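Local coordinates for DisA protein (Sorangium cellulosum, PDB 6CCA) that probably transfers methyl groups to a carbon of the growing polyketide chain, as the gem-dimethylating methyltransferase of the disorazol assembly line, at residues A98-R103 / L350-W355. Numbering follows the deposited sequence.
Sequences AGRFGR and LLDGWW
Arg100 reaches across to Asp352 and forms a salt bridge, NH1 to OD1 at 3.0 Å. The hydrogen bond within it is weak, bent to 134° at the hydrogen. OD1 alone takes this bond, at the guanidinium edge, so the pair is not a two-oxygen fork. The aliphatic part of Arg100 lies on the Phe101 ring, with CG 4.0 Å above its centre. Phe101, at the N-cap position of helix 102-114, turns its ring edge to Leu350. The backbone O of Leu350 lies near the ring plane, 3.5 Å from Phe101 CZ. Arg103 runs over one face of the Trp355 indole. Its CB makes a CH-pi contact, 4.0 Å from the centroid of the six-membered ring. A bend at chi3 (-73°) lays a face of the guanidinium over CE3, inclined 44° to the ring. One water links Arg103 NH2 weakly to Trp355 O; a second, at NH1, sits doubtfully close to that oxygen. Trp355 NE1 bonds to Gly349 O, which helps fix the indole. The contact joins the start of helix 102-114 to the loop between helices 342-346 and 372-381. With its polar links weak or doubtful, the hold probably rests mostly on the buried Phe101-Leu350 contact and the indole under Arg103.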
loop_
_atom_site.group_PDB
_atom_site.type_symbol
_atom_site.label_atom_id
_atom_site.label_comp_id
_atom_site.label_asym_id
_atom_site.label_seq_id
_atom_site.Cartn_x
_atom_site.Cartn_y
_atom_site.Cartn_z
ATOM N N ALA A 98 10.583 9.696 19.605
ATOM C CA ALA A 98 9.274 10.068 20.048
ATOM C C ALA A 98 8.551 8.844 20.448
ATOM O O ALA A 98 8.662 7.796 19.801
ATOM C CB ALA A 98 8.504 10.764 18.934
ATOM N N GLY A 99 7.721 8.994 21.481
ATOM C CA GLY A 99 6.988 7.870 21.963
ATOM C C GLY A 99 6.246 7.131 20.870
ATOM O O GLY A 99 6.272 5.902 20.850
ATOM N N ARG A 100 5.583 7.850 19.950
ATOM C CA ARG A 100 4.770 7.163 18.942
ATOM C C ARG A 100 5.648 6.309 17.981
ATOM O O ARG A 100 5.120 5.439 17.246
ATOM C CB ARG A 100 3.908 8.135 18.144
ATOM C CG ARG A 100 4.702 8.994 17.179
ATOM C CD ARG A 100 3.864 9.600 16.061
ATOM N NE ARG A 100 3.900 11.054 16.112
ATOM C CZ ARG A 100 3.014 11.848 15.511
ATOM N NH1 ARG A 100 2.009 11.339 14.788
ATOM N NH2 ARG A 100 3.126 13.167 15.634
ATOM N N PHE A 101 6.956 6.566 18.000
ATOM C CA PHE A 101 7.982 5.741 17.293
ATOM C C PHE A 101 8.785 4.659 18.049
ATOM O O PHE A 101 9.831 4.165 17.561
ATOM C CB PHE A 101 8.948 6.712 16.576
ATOM C CG PHE A 101 8.273 7.532 15.521
ATOM C CD1 PHE A 101 7.355 6.933 14.635
ATOM C CD2 PHE A 101 8.522 8.872 15.409
ATOM C CE1 PHE A 101 6.729 7.666 13.646
ATOM C CE2 PHE A 101 7.908 9.619 14.425
ATOM C CZ PHE A 101 7.015 9.018 13.531
ATOM N N GLY A 102 8.291 4.237 19.204
ATOM C CA GLY A 102 8.846 3.096 19.854
ATOM C C GLY A 102 8.963 1.855 18.999
ATOM O O GLY A 102 10.038 1.226 18.964
ATOM N N ARG A 103 7.853 1.452 18.356
ATOM C CA ARG A 103 7.832 0.226 17.571
ATOM C C ARG A 103 8.652 0.499 16.247
ATOM O O ARG A 103 9.408 -0.357 15.837
ATOM C CB ARG A 103 6.401 -0.238 17.226
ATOM C CG ARG A 103 5.609 -0.790 18.403
ATOM C CD ARG A 103 4.157 -1.051 18.039
ATOM N NE ARG A 103 3.436 0.211 17.911
ATOM C CZ ARG A 103 2.179 0.335 17.493
ATOM N NH1 ARG A 103 1.472 -0.727 17.124
ATOM N NH2 ARG A 103 1.662 1.539 17.401
ATOM N N LEU A 350 6.799 6.081 9.029
ATOM C CA LEU A 350 6.716 7.291 9.767
ATOM C C LEU A 350 5.241 7.741 9.917
ATOM O O LEU A 350 4.990 8.641 10.684
ATOM C CB LEU A 350 7.482 8.426 9.067
ATOM C CG LEU A 350 8.995 8.235 9.000
ATOM C CD1 LEU A 350 9.581 9.157 7.958
ATOM C CD2 LEU A 350 9.628 8.449 10.354
ATOM N N LEU A 351 4.301 7.103 9.238
ATOM C CA LEU A 351 2.886 7.605 9.193
ATOM C C LEU A 351 1.989 6.828 10.136
ATOM O O LEU A 351 2.209 5.636 10.387
ATOM C CB LEU A 351 2.329 7.468 7.775
ATOM C CG LEU A 351 2.951 8.351 6.691
ATOM C CD1 LEU A 351 2.463 7.976 5.278
ATOM C CD2 LEU A 351 2.701 9.802 7.021
ATOM N N ASP A 352 0.964 7.492 10.653
ATOM C CA ASP A 352 0.056 6.855 11.619
ATOM C C ASP A 352 -0.648 5.651 11.056
ATOM O O ASP A 352 -0.852 4.669 11.751
ATOM C CB ASP A 352 -1.007 7.870 12.054
ATOM C CG ASP A 352 -0.458 8.996 12.942
ATOM O OD1 ASP A 352 0.706 9.012 13.323
ATOM O OD2 ASP A 352 -1.234 9.900 13.262
ATOM N N GLY A 353 -1.026 5.731 9.778
ATOM C CA GLY A 353 -1.740 4.640 9.097
ATOM C C GLY A 353 -0.997 3.314 9.123
ATOM O O GLY A 353 -1.620 2.236 9.168
ATOM N N TRP A 354 0.347 3.377 9.020
ATOM C CA TRP A 354 1.197 2.175 9.111
ATOM C C TRP A 354 1.014 1.430 10.443
ATOM O O TRP A 354 1.050 0.189 10.478
ATOM C CB TRP A 354 2.675 2.600 8.994
ATOM C CG TRP A 354 3.662 1.455 8.889
ATOM C CD1 TRP A 354 4.353 0.917 9.901
ATOM C CD2 TRP A 354 4.084 0.753 7.709
ATOM N NE1 TRP A 354 5.184 -0.071 9.456
ATOM C CE2 TRP A 354 5.057 -0.185 8.112
ATOM C CE3 TRP A 354 3.736 0.813 6.375
ATOM C CZ2 TRP A 354 5.653 -1.040 7.245
ATOM C CZ3 TRP A 354 4.332 -0.039 5.491
ATOM C CH2 TRP A 354 5.290 -0.963 5.918
ATOM N N TRP A 355 0.839 2.191 11.540
ATOM C CA TRP A 355 0.909 1.601 12.884
ATOM C C TRP A 355 -0.491 1.453 13.549
ATOM O O TRP A 355 -0.619 1.130 14.780
ATOM C CB TRP A 355 1.818 2.445 13.770
ATOM C CG TRP A 355 3.251 2.377 13.376
ATOM C CD1 TRP A 355 3.966 3.356 12.772
ATOM C CD2 TRP A 355 4.111 1.272 13.518
ATOM N NE1 TRP A 355 5.247 2.920 12.516
ATOM C CE2 TRP A 355 5.364 1.637 12.970
ATOM C CE3 TRP A 355 3.946 -0.025 14.000
ATOM C CZ2 TRP A 355 6.439 0.733 12.876
ATOM C CZ3 TRP A 355 4.998 -0.894 13.913
ATOM C CH2 TRP A 355 6.237 -0.510 13.374
HETATM O O HOH W 1 -1.508 0.039 16.856
HETATM O O HOH W 2 -1.276 3.214 16.782
#